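Extracellular solute-binding protein, family 1 (Bifidobacterium longum subsp. infantis ATCC 15697, PDB 3QUF) probably binds a solute outside the cell, likely a sugar or oligosaccharide as in related family 1 binding proteins, and delivers it to an ABC transporter for uptake. Local coordinates at residues E45-F50 with L59-G64; D210-S213 with T217-K220. One frame throughout, in Å; residues are numbered along the deposited sequence.

Interaction 1 comes first along the chain and closes before interaction 2 opens. It joins helix 40-53 to strand 57-63, part of a beta-alpha-beta unit near the N-terminus. Interaction 2 joins two short helices, 209-212 and 218-221, much later in the chain. The two contacts lie on opposite sides of the chain's centre. Their centres are about 40 Å apart and their nearest atoms about 26 Å, so they do not touch. Strand 57-63 pairs in the mixed sheet, whereas interaction 2 involves two short helical turns and no strand of the sheet, and packs on helix 397-408. Each is a local contact between neighbouring elements, in a different part of the chain, and they share no element.

Interaction 1: residues E45-F50 with L59-G64; sequences EVVKGF and LDVQYG
Val47 of helix 40-53 meets Val61 of strand 57-63 methyl to methyl. Val47 CG1 lies 3.7 Å from Val61 CG2, and the two side chains slide past each other in opposite directions. Val47 CG2 also reaches Val61 CG2, at 4.0 Å, so this one methyl of Val61 sits against both branches of the helix valine. With chi1 at -174°, Val61 puts CG2 opposite its carbonyl carbon, and this methyl meets the helix. This is the tight part of the contact.

Leu59 fills the next position. Its CD2 is shared, touching Val47 CG1 and Phe50 CD2 at 4.1 Å each. Leu59 crosses both side chains at about a right angle, and its methyl comes to the Phe50 ring obliquely. Phe320 of helix 311-324 meets the same ring edge-to-face and also touches Leu59, so this end is deeply buried.

Toward Tyr63 the contact with 45-50 is looser. Val61 CG1 lies over one face of the Tyr63 ring, offset toward its rim, but Tyr63 OH comes no nearer than 4.6 Å to Val47 CG2. Tyr63 instead touches Asp40 and Ile43, earlier on the same helix. Asp60 points away from the helix and is exposed.

The axes of 45-50 and 59-63 approach to 10.3 Å, with 171° between their directions. They belong to the beta-alpha-beta unit of strand 30-36, helix 40-53 and strand 57-63. Between these two segments the grip is apolar, with no hydrogen bond across it, so it depends on how closely the methyls and the Phe50 ring meet.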
loop_
_atom_site.group_PDB
_atom_site.type_symbol
_atom_site.label_atom_id
_atom_site.label_comp_id
_atom_site.label_asym_id
_atom_site.label_seq_id
_atom_site.Cartn_x
_atom_site.Cartn_y
_atom_site.Cartn_z
ATOM N N GLU A 45 -13.708 -13.657 12.467
ATOM C CA GLU A 45 -13.354 -15.086 12.450
ATOM C C GLU A 45 -12.020 -15.346 13.131
ATOM O O GLU A 45 -11.827 -16.409 13.783
ATOM C CB GLU A 45 -13.319 -15.676 11.030
ATOM C CG GLU A 45 -12.874 -17.156 11.021
ATOM C CD GLU A 45 -13.082 -17.868 9.690
ATOM O OE1 GLU A 45 -13.388 -17.194 8.688
ATOM O OE2 GLU A 45 -12.958 -19.115 9.663
ATOM N N VAL A 46 -11.082 -14.405 12.993
ATOM C CA VAL A 46 -9.821 -14.506 13.717
ATOM C C VAL A 46 -10.089 -14.483 15.230
ATOM O O VAL A 46 -9.599 -15.335 15.991
ATOM C CB VAL A 46 -8.829 -13.359 13.329
ATOM C CG1 VAL A 46 -7.581 -13.396 14.197
ATOM C CG2 VAL A 46 -8.452 -13.446 11.861
ATOM N N VAL A 47 -10.873 -13.508 15.669
ATOM C CA VAL A 47 -11.226 -13.376 17.088
ATOM C C VAL A 47 -11.887 -14.663 17.595
ATOM O O VAL A 47 -11.479 -15.197 18.613
ATOM C CB VAL A 47 -12.050 -12.096 17.327
ATOM C CG1 VAL A 47 -12.622 -12.031 18.759
ATOM C CG2 VAL A 47 -11.149 -10.884 17.112
ATOM N N LYS A 48 -12.871 -15.156 16.848
ATOM C CA LYS A 48 -13.615 -16.363 17.234
ATOM C C LYS A 48 -12.692 -17.560 17.368
ATOM O O LYS A 48 -12.727 -18.291 18.369
ATOM C CB LYS A 48 -14.743 -16.624 16.241
ATOM C CG LYS A 48 -15.899 -15.638 16.402
ATOM C CD LYS A 48 -17.071 -15.955 15.433
ATOM C CE LYS A 48 -17.815 -14.670 14.921
ATOM N NZ LYS A 48 -17.316 -14.080 13.597
ATOM N N GLY A 49 -11.830 -17.739 16.376
ATOM C CA GLY A 49 -10.878 -18.849 16.386
ATOM C C GLY A 49 -9.921 -18.772 17.537
ATOM O O GLY A 49 -9.658 -19.761 18.213
ATOM N N PHE A 50 -9.419 -17.574 17.806
ATOM C CA PHE A 50 -8.522 -17.405 18.920
ATOM C C PHE A 50 -9.175 -17.775 20.245
ATOM O O PHE A 50 -8.604 -18.510 21.038
ATOM C CB PHE A 50 -8.028 -15.955 18.979
ATOM C CG PHE A 50 -7.181 -15.673 20.180
ATOM C CD1 PHE A 50 -5.872 -16.116 20.241
ATOM C CD2 PHE A 50 -7.702 -14.987 21.288
ATOM C CE1 PHE A 50 -5.055 -15.834 21.371
ATOM C CE2 PHE A 50 -6.901 -14.713 22.386
ATOM C CZ PHE A 50 -5.582 -15.159 22.424
ATOM N N LEU A 59 -11.173 -12.230 25.585
ATOM C CA LEU A 59 -10.881 -11.093 24.709
ATOM C C LEU A 59 -12.133 -10.244 24.481
ATOM O O LEU A 59 -13.159 -10.756 24.018
ATOM C CB LEU A 59 -10.288 -11.609 23.413
ATOM C CG LEU A 59 -9.895 -10.603 22.348
ATOM C CD1 LEU A 59 -8.879 -9.607 22.897
ATOM C CD2 LEU A 59 -9.316 -11.255 21.044
ATOM N N ASP A 60 -12.088 -8.996 24.911
ATOM C CA ASP A 60 -13.172 -8.019 24.711
ATOM C C ASP A 60 -12.767 -7.160 23.527
ATOM O O ASP A 60 -11.770 -6.440 23.597
ATOM C CB ASP A 60 -13.355 -7.144 25.960
ATOM C CG ASP A 60 -14.445 -6.069 25.793
ATOM O OD1 ASP A 60 -15.371 -6.256 24.986
ATOM O OD2 ASP A 60 -14.379 -5.037 26.488
ATOM N N VAL A 61 -13.526 -7.242 22.440
ATOM C CA VAL A 61 -13.225 -6.525 21.225
ATOM C C VAL A 61 -14.199 -5.406 20.966
ATOM O O VAL A 61 -15.423 -5.626 21.061
ATOM C CB VAL A 61 -13.190 -7.465 20.001
ATOM C CG1 VAL A 61 -12.711 -6.717 18.727
ATOM C CG2 VAL A 61 -12.303 -8.652 20.267
ATOM N N GLN A 62 -13.662 -4.219 20.702
ATOM C CA GLN A 62 -14.404 -3.091 20.177
ATOM C C GLN A 62 -13.928 -2.724 18.785
ATOM O O GLN A 62 -12.759 -2.871 18.411
ATOM C CB GLN A 62 -14.353 -1.916 21.136
ATOM C CG GLN A 62 -14.872 -2.321 22.517
ATOM C CD GLN A 62 -15.562 -1.196 23.288
ATOM O OE1 GLN A 62 -14.903 -0.348 23.878
ATOM N NE2 GLN A 62 -16.911 -1.212 23.307
ATOM N N TYR A 63 -14.869 -2.270 17.971
ATOM C CA TYR A 63 -14.606 -2.099 16.529
ATOM C C TYR A 63 -14.695 -0.600 16.184
ATOM O O TYR A 63 -15.600 0.111 16.657
ATOM C CB TYR A 63 -15.565 -2.990 15.723
ATOM C CG TYR A 63 -15.501 -4.504 16.020
ATOM C CD1 TYR A 63 -14.674 -5.319 15.305
ATOM C CD2 TYR A 63 -16.312 -5.130 17.008
ATOM C CE1 TYR A 63 -14.576 -6.702 15.548
ATOM C CE2 TYR A 63 -16.213 -6.545 17.250
ATOM C CZ TYR A 63 -15.336 -7.308 16.504
ATOM O OH TYR A 63 -15.175 -8.701 16.682
ATOM N N GLY A 64 -13.717 -0.084 15.429
ATOM C CA GLY A 64 -13.741 1.297 14.965
ATOM C C GLY A 64 -14.897 1.463 13.980
ATOM O O GLY A 64 -15.285 0.498 13.291
#

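Interaction 2: residues D210-S213 with T217-K220; sequences DIWS and TFTK
Ile211 at the end of helix 209-212 packs against Phe218 at the start of helix 218-221. The two side chains cross at about a right angle. From CB, Ile211 splits into two branches that meet different parts of the second segment. CG2 is one branch; chi1 of -65° sets it opposite the backbone N, and it lies over one face of the Phe218 ring. It stands 4.0 Å from the ring centroid, 24° off the ring normal, which makes a CH-pi contact. It is offset toward the rim, and its nearest ring atom is Phe218 CE2 at 3.7 Å. The other branch runs along the Thr217 carbonyl. Ile211 CG1 lies 3.7 Å from Thr217 C. At the tip, Ile211 CD1 is 3.7 Å from Thr217 O and 3.8 Å from Phe218 CD1. The isoleucine thus spans both the ring and the peptide group before it.

Trp212 starts away from the second segment, but its six-membered ring returns to it. Its CZ3 meets Phe218 CZ obliquely at 4.1 Å. Trp212 NE1 is hydrogen-bonded to Asp206 OD1, which helps to fix the ring. Phe218 also meets Trp222 edge-to-face and touches Leu404 of helix 397-408. An alanine in place of Phe218 would probably leave Ile211 CG2 without its ring face and open a gap beside Trp212 and Trp222.

The second helix is capped at its start. Lys220 N donates to Thr217 OG1 at 2.9 Å, with an N-H...O angle of 153°. Asp405 of helix 397-408 accepts from Phe218 N through OD1 and is hydrogen-bonded to Thr219 OG1 through OD2. Two short consecutive helices, joined by a short loop and the second opened by a threonine N-cap, thus pack on helix 397-408, in a fold consistent with a family 1 solute-binding protein.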
loop_
_atom_site.group_PDB
_atom_site.type_symbol
_atom_site.label_atom_id
_atom_site.label_comp_id
_atom_site.label_asym_id
_atom_site.label_seq_id
_atom_site.Cartn_x
_atom_site.Cartn_y
_atom_site.Cartn_z
ATOM N N ASP A 210 15.505 8.110 2.974
ATOM C CA ASP A 210 16.511 9.217 2.914
ATOM C C ASP A 210 15.799 10.564 3.099
ATOM O O ASP A 210 16.318 11.452 3.798
ATOM C CB ASP A 210 17.310 9.259 1.599
ATOM C CG ASP A 210 18.355 8.137 1.486
ATOM O OD1 ASP A 210 18.653 7.511 2.518
ATOM O OD2 ASP A 210 18.888 7.908 0.371
ATOM N N ILE A 211 14.624 10.718 2.489
ATOM C CA ILE A 211 13.833 11.932 2.714
ATOM C C ILE A 211 13.341 12.001 4.155
ATOM O O ILE A 211 13.491 13.041 4.823
ATOM C CB ILE A 211 12.704 12.094 1.690
ATOM C CG1 ILE A 211 13.309 12.299 0.303
ATOM C CG2 ILE A 211 11.780 13.292 2.047
ATOM C CD1 ILE A 211 12.297 12.204 -0.850
ATOM N N TRP A 212 12.801 10.914 4.674
ATOM C CA TRP A 212 12.220 10.961 6.019
ATOM C C TRP A 212 13.296 11.295 7.047
ATOM O O TRP A 212 13.040 12.017 8.002
ATOM C CB TRP A 212 11.553 9.662 6.409
ATOM C CG TRP A 212 10.634 8.997 5.436
ATOM C CD1 TRP A 212 10.460 7.697 5.323
ATOM C CD2 TRP A 212 9.680 9.616 4.528
ATOM N NE1 TRP A 212 9.520 7.405 4.382
ATOM C CE2 TRP A 212 9.018 8.579 3.878
ATOM C CE3 TRP A 212 9.363 10.940 4.195
ATOM C CZ2 TRP A 212 8.005 8.792 2.923
ATOM C CZ3 TRP A 212 8.377 11.148 3.220
ATOM C CH2 TRP A 212 7.709 10.078 2.622
ATOM N N SER A 213 14.504 10.792 6.822
ATOM C CA SER A 213 15.591 10.977 7.791
ATOM C C SER A 213 16.368 12.276 7.593
ATOM O O SER A 213 17.271 12.567 8.385
ATOM C CB SER A 213 16.548 9.795 7.718
ATOM O OG SER A 213 17.202 9.798 6.484
ATOM N N THR A 217 16.137 14.994 -0.143
ATOM C CA THR A 217 15.006 15.885 -0.328
ATOM C C THR A 217 14.160 15.424 -1.511
ATOM O O THR A 217 14.610 14.664 -2.340
ATOM C CB THR A 217 15.458 17.331 -0.604
ATOM O OG1 THR A 217 16.178 17.399 -1.851
ATOM C CG2 THR A 217 16.301 17.872 0.583
ATOM N N PHE A 218 12.934 15.903 -1.575
ATOM C CA PHE A 218 12.108 15.691 -2.772
ATOM C C PHE A 218 12.776 16.295 -4.014
ATOM O O PHE A 218 12.730 15.728 -5.103
ATOM C CB PHE A 218 10.702 16.264 -2.566
ATOM C CG PHE A 218 9.910 15.566 -1.505
ATOM C CD1 PHE A 218 9.284 14.361 -1.769
ATOM C CD2 PHE A 218 9.779 16.110 -0.223
ATOM C CE1 PHE A 218 8.592 13.713 -0.802
ATOM C CE2 PHE A 218 9.091 15.454 0.759
ATOM C CZ PHE A 218 8.461 14.246 0.469
ATOM N N THR A 219 13.397 17.469 -3.869
ATOM C CA THR A 219 14.104 18.063 -4.986
ATOM C C THR A 219 15.192 17.168 -5.527
ATOM O O THR A 219 15.357 17.075 -6.739
ATOM C CB THR A 219 14.681 19.433 -4.595
ATOM O OG1 THR A 219 13.582 20.283 -4.270
ATOM C CG2 THR A 219 15.488 20.045 -5.757
ATOM N N LYS A 220 15.928 16.502 -4.649
ATOM C CA LYS A 220 16.987 15.583 -5.122
ATOM C C LYS A 220 16.411 14.332 -5.781
ATOM O O LYS A 220 16.836 13.933 -6.878
ATOM C CB LYS A 220 17.936 15.181 -3.992
ATOM C CG LYS A 220 18.913 16.295 -3.543
ATOM C CD LYS A 220 19.747 15.828 -2.319
ATOM C CE LYS A 220 20.231 16.985 -1.391
ATOM N NZ LYS A 220 20.263 16.589 0.094
#